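Local coordinates for transcriptional regulator, LysR family (Eggerthella lenta, PDB 4PZJ), which probably binds DNA through this N-terminal winged helix-turn-helix domain and regulates transcription, at residues Q34-L39 against P46-R51. Sequence-based numbering, arbitrary orientation. Where two conformers were deposited one is given.
Sequences QHIAHL and PLFAYR
The phenyl ring of F48 meets I36 at its edge, and no atom of 34-39 lies over either of its faces. I36 CG2 sits near the ring plane, 4.1 Å from F48 CD2. I36 CD1 reaches the neighbouring corner of the same edge, 4.2 Å from F48 CE2. I36 adopts two conformers, so the details of this edge contact hold for one of them and are less certain. With chi1 at -60°, CG1 lies beside the backbone N and CG2 is anti to it, which turns the CG2 methyl to the CD2 corner. The I36 and F48 side chains cross at about a right angle.

One turn further along the helix, L39 meets L47. The methyl L47 CD1 does the touching. It lies 4.0 Å from L39 CB and 4.1 Å from L39 CD1, so it rests against both the root and a tip of the L39 side chain. These two side chains also cross at about a right angle.

Segment 34-39 belongs to helix 29-43, the recognition helix of the helix-turn-helix in this fold. Strand 48-51 pairs antiparallel with 54-57 to form the wing. The contact therefore packs the base of the wing on the recognition helix. T8 and F9 of helix 3-11 also touch I36, and L55 and L57 touch F48. L47 also packs on L63 of the second subunit. The E40 carboxylate accepts a hydrogen bond from L47 N and a weak one from F48 N, tying the start of the wing to the same helix.

Across the contact itself there is no hydrogen bond. All four touching residues are buried and apolar. Between these two segments the wing base is thus held to the helix by hydrophobic packing, with no directional bond across the contact.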
ATOM      1  N   GLN A  34      -2.129  -2.574 -18.479  1.00 22.84           N
ATOM      2  CA  GLN A  34      -3.372  -1.869 -18.198  1.00 26.11           C
ATOM      3  C   GLN A  34      -3.928  -2.167 -16.788  1.00 23.03           C
ATOM      4  O   GLN A  34      -4.429  -1.282 -16.107  1.00 24.61           O
ATOM      5  CB  GLN A  34      -4.408  -2.190 -19.299  1.00 28.59           C
ATOM      6  CG  GLN A  34      -4.027  -1.573 -20.652  1.00 35.86           C
ATOM      7  CD  GLN A  34      -4.673  -2.260 -21.879  1.00 46.10           C
ATOM      8  OE1 GLN A  34      -5.352  -3.288 -21.741  1.00 53.99           O
ATOM      9  NE2 GLN A  34      -4.448  -1.696 -23.087  1.00 48.83           N
ATOM     10  N   HIS A  35      -3.821  -3.417 -16.318  1.00 21.65           N
ATOM     11  CA  HIS A  35      -4.234  -3.716 -14.986  1.00 23.11           C
ATOM     12  C   HIS A  35      -3.436  -2.922 -13.957  1.00 19.80           C
ATOM     13  O   HIS A  35      -3.981  -2.354 -13.043  1.00 20.43           O
ATOM     14  CB  HIS A  35      -4.035  -5.180 -14.652  1.00 23.92           C
ATOM     15  CG  HIS A  35      -4.933  -6.125 -15.408  1.00 27.13           C
ATOM     16  ND1 HIS A  35      -4.706  -7.483 -15.462  1.00 28.68           N
ATOM     17  CD2 HIS A  35      -6.047  -5.899 -16.135  1.00 31.55           C
ATOM     18  CE1 HIS A  35      -5.653  -8.058 -16.192  1.00 33.48           C
ATOM     19  NE2 HIS A  35      -6.478  -7.114 -16.613  1.00 30.66           N
ATOM     20  N   ILE A  36      -2.105  -2.960 -14.117  0.50 21.04           N
ATOM     21  CA  ILE A  36      -1.204  -2.219 -13.243  0.50 20.42           C
ATOM     22  C   ILE A  36      -1.480  -0.714 -13.354  0.50 19.69           C
ATOM     23  O   ILE A  36      -1.640  -0.033 -12.350  0.50 20.55           O
ATOM     24  CB  ILE A  36       0.268  -2.483 -13.596  0.50 19.24           C
ATOM     25  CG1 ILE A  36       0.653  -3.972 -13.480  0.50 19.13           C
ATOM     26  CG2 ILE A  36       1.192  -1.635 -12.735  0.50 19.71           C
ATOM     27  CD1 ILE A  36       0.320  -4.627 -12.159  0.50 19.78           C
ATOM     28  N   ALA A  37      -1.577  -0.216 -14.579  1.00 21.63           N
ATOM     29  CA  ALA A  37      -1.826   1.189 -14.816  1.00 23.77           C
ATOM     30  C   ALA A  37      -3.126   1.670 -14.138  1.00 24.15           C
ATOM     31  O   ALA A  37      -3.214   2.750 -13.641  1.00 25.91           O
ATOM     32  CB  ALA A  37      -1.866   1.464 -16.296  1.00 23.18           C
ATOM     33  N   HIS A  38      -4.173   0.856 -14.163  1.00 22.31           N
ATOM     34  CA  HIS A  38      -5.384   1.220 -13.464  1.00 24.10           C
ATOM     35  C   HIS A  38      -5.165   1.389 -11.944  1.00 23.33           C
ATOM     36  O   HIS A  38      -5.688   2.296 -11.352  1.00 24.86           O
ATOM     37  CB  HIS A  38      -6.423   0.136 -13.758  1.00 27.30           C
ATOM     38  CG  HIS A  38      -7.807   0.487 -13.326  1.00 38.99           C
ATOM     39  ND1 HIS A  38      -8.790   0.860 -14.218  1.00 47.39           N
ATOM     40  CD2 HIS A  38      -8.381   0.512 -12.100  1.00 44.85           C
ATOM     41  CE1 HIS A  38      -9.908   1.108 -13.559  1.00 47.02           C
ATOM     42  NE2 HIS A  38      -9.687   0.904 -12.272  1.00 47.17           N
ATOM     43  N   LEU A  39      -4.442   0.463 -11.290  1.00 23.30           N
ATOM     44  CA  LEU A  39      -4.183   0.597  -9.889  1.00 24.80           C
ATOM     45  C   LEU A  39      -3.366   1.860  -9.606  1.00 21.99           C
ATOM     46  O   LEU A  39      -3.635   2.567  -8.660  1.00 22.50           O
ATOM     47  CB  LEU A  39      -3.364  -0.611  -9.381  1.00 25.09           C
ATOM     48  CG  LEU A  39      -4.031  -1.980  -9.370  1.00 28.49           C
ATOM     49  CD1 LEU A  39      -2.974  -3.043  -9.065  1.00 26.55           C
ATOM     50  CD2 LEU A  39      -5.100  -1.976  -8.326  1.00 29.53           C
ATOM     51  N   PRO A  46       3.014   5.041  -8.059  1.00 23.29           N
ATOM     52  CA  PRO A  46       3.579   4.052  -8.928  1.00 22.58           C
ATOM     53  C   PRO A  46       3.912   2.786  -8.122  1.00 21.07           C
ATOM     54  O   PRO A  46       4.296   2.893  -6.952  1.00 24.95           O
ATOM     55  CB  PRO A  46       4.896   4.673  -9.367  1.00 28.48           C
ATOM     56  CG  PRO A  46       5.325   5.436  -8.177  1.00 28.93           C
ATOM     57  CD  PRO A  46       4.059   5.972  -7.559  1.00 27.41           C
ATOM     58  N   LEU A  47       3.782   1.647  -8.770  1.00 22.25           N
ATOM     59  CA  LEU A  47       4.067   0.357  -8.123  1.00 20.66           C
ATOM     60  C   LEU A  47       5.369  -0.242  -8.632  1.00 21.65           C
ATOM     61  O   LEU A  47       5.990  -1.076  -7.966  1.00 20.64           O
ATOM     62  CB  LEU A  47       2.884  -0.582  -8.394  1.00 20.67           C
ATOM     63  CG  LEU A  47       1.605  -0.152  -7.718  1.00 21.03           C
ATOM     64  CD1 LEU A  47       0.464  -1.037  -8.235  1.00 21.72           C
ATOM     65  CD2 LEU A  47       1.604  -0.121  -6.194  1.00 22.66           C
ATOM     66  N   PHE A  48       5.746   0.100  -9.838  1.00 21.26           N
ATOM     67  CA  PHE A  48       6.982  -0.350 -10.473  1.00 22.06           C
ATOM     68  C   PHE A  48       7.651   0.798 -11.177  1.00 23.91           C
ATOM     69  O   PHE A  48       7.002   1.793 -11.483  1.00 23.08           O
ATOM     70  CB  PHE A  48       6.705  -1.429 -11.511  1.00 23.42           C
ATOM     71  CG  PHE A  48       6.069  -2.664 -10.932  1.00 20.45           C
ATOM     72  CD1 PHE A  48       6.824  -3.611 -10.299  1.00 23.92           C
ATOM     73  CD2 PHE A  48       4.696  -2.840 -11.013  1.00 23.20           C
ATOM     74  CE1 PHE A  48       6.228  -4.718  -9.758  1.00 23.95           C
ATOM     75  CE2 PHE A  48       4.091  -3.968 -10.501  1.00 25.21           C
ATOM     76  CZ  PHE A  48       4.860  -4.903  -9.840  1.00 23.14           C
ATOM     77  N   ALA A  49       8.951   0.634 -11.433  1.00 25.43           N
ATOM     78  CA  ALA A  49       9.720   1.615 -12.189  1.00 26.66           C
ATOM     79  C   ALA A  49      10.956   0.973 -12.776  1.00 25.45           C
ATOM     80  O   ALA A  49      11.455  -0.008 -12.238  1.00 25.79           O
ATOM     81  CB  ALA A  49      10.130   2.792 -11.309  1.00 27.53           C
ATOM     82  N   TYR A  50      11.414   1.494 -13.906  1.00 25.02           N
ATOM     83  CA  TYR A  50      12.705   1.093 -14.448  1.00 24.76           C
ATOM     84  C   TYR A  50      13.732   2.057 -13.858  1.00 26.68           C
ATOM     85  O   TYR A  50      13.478   3.232 -13.741  1.00 28.39           O
ATOM     86  CB  TYR A  50      12.836   1.181 -15.977  1.00 27.14           C
ATOM     87  CG  TYR A  50      12.050   0.150 -16.763  1.00 26.45           C
ATOM     88  CD1 TYR A  50      12.142  -1.192 -16.449  1.00 28.07           C
ATOM     89  CD2 TYR A  50      11.267   0.519 -17.865  1.00 28.24           C
ATOM     90  CE1 TYR A  50      11.434  -2.146 -17.160  1.00 29.09           C
ATOM     91  CE2 TYR A  50      10.578  -0.438 -18.612  1.00 26.88           C
ATOM     92  CZ  TYR A  50      10.656  -1.781 -18.242  1.00 30.52           C
ATOM     93  OH  TYR A  50       9.957  -2.770 -18.920  1.00 30.36           O
ATOM     94  N   ARG A  51      14.849   1.505 -13.456  1.00 29.28           N
ATOM     95  CA  ARG A  51      15.963   2.321 -12.991  1.00 38.52           C
ATOM     96  C   ARG A  51      17.137   1.722 -13.688  1.00 43.24           C
ATOM     97  O   ARG A  51      17.415   0.532 -13.507  1.00 38.90           O
ATOM     98  CB  ARG A  51      16.178   2.254 -11.487  1.00 44.07           C
ATOM     99  CG  ARG A  51      15.214   3.063 -10.633  1.00 52.96           C
ATOM    100  CD  ARG A  51      15.757   3.338  -9.224  1.00 59.35           C
ATOM    101  NE  ARG A  51      16.161   2.129  -8.490  1.00 61.26           N
ATOM    102  CZ  ARG A  51      17.374   1.568  -8.533  1.00 59.08           C
ATOM    103  NH1 ARG A  51      18.347   2.082  -9.288  1.00 62.32           N
ATOM    104  NH2 ARG A  51      17.620   0.474  -7.812  1.00 60.05           N
TER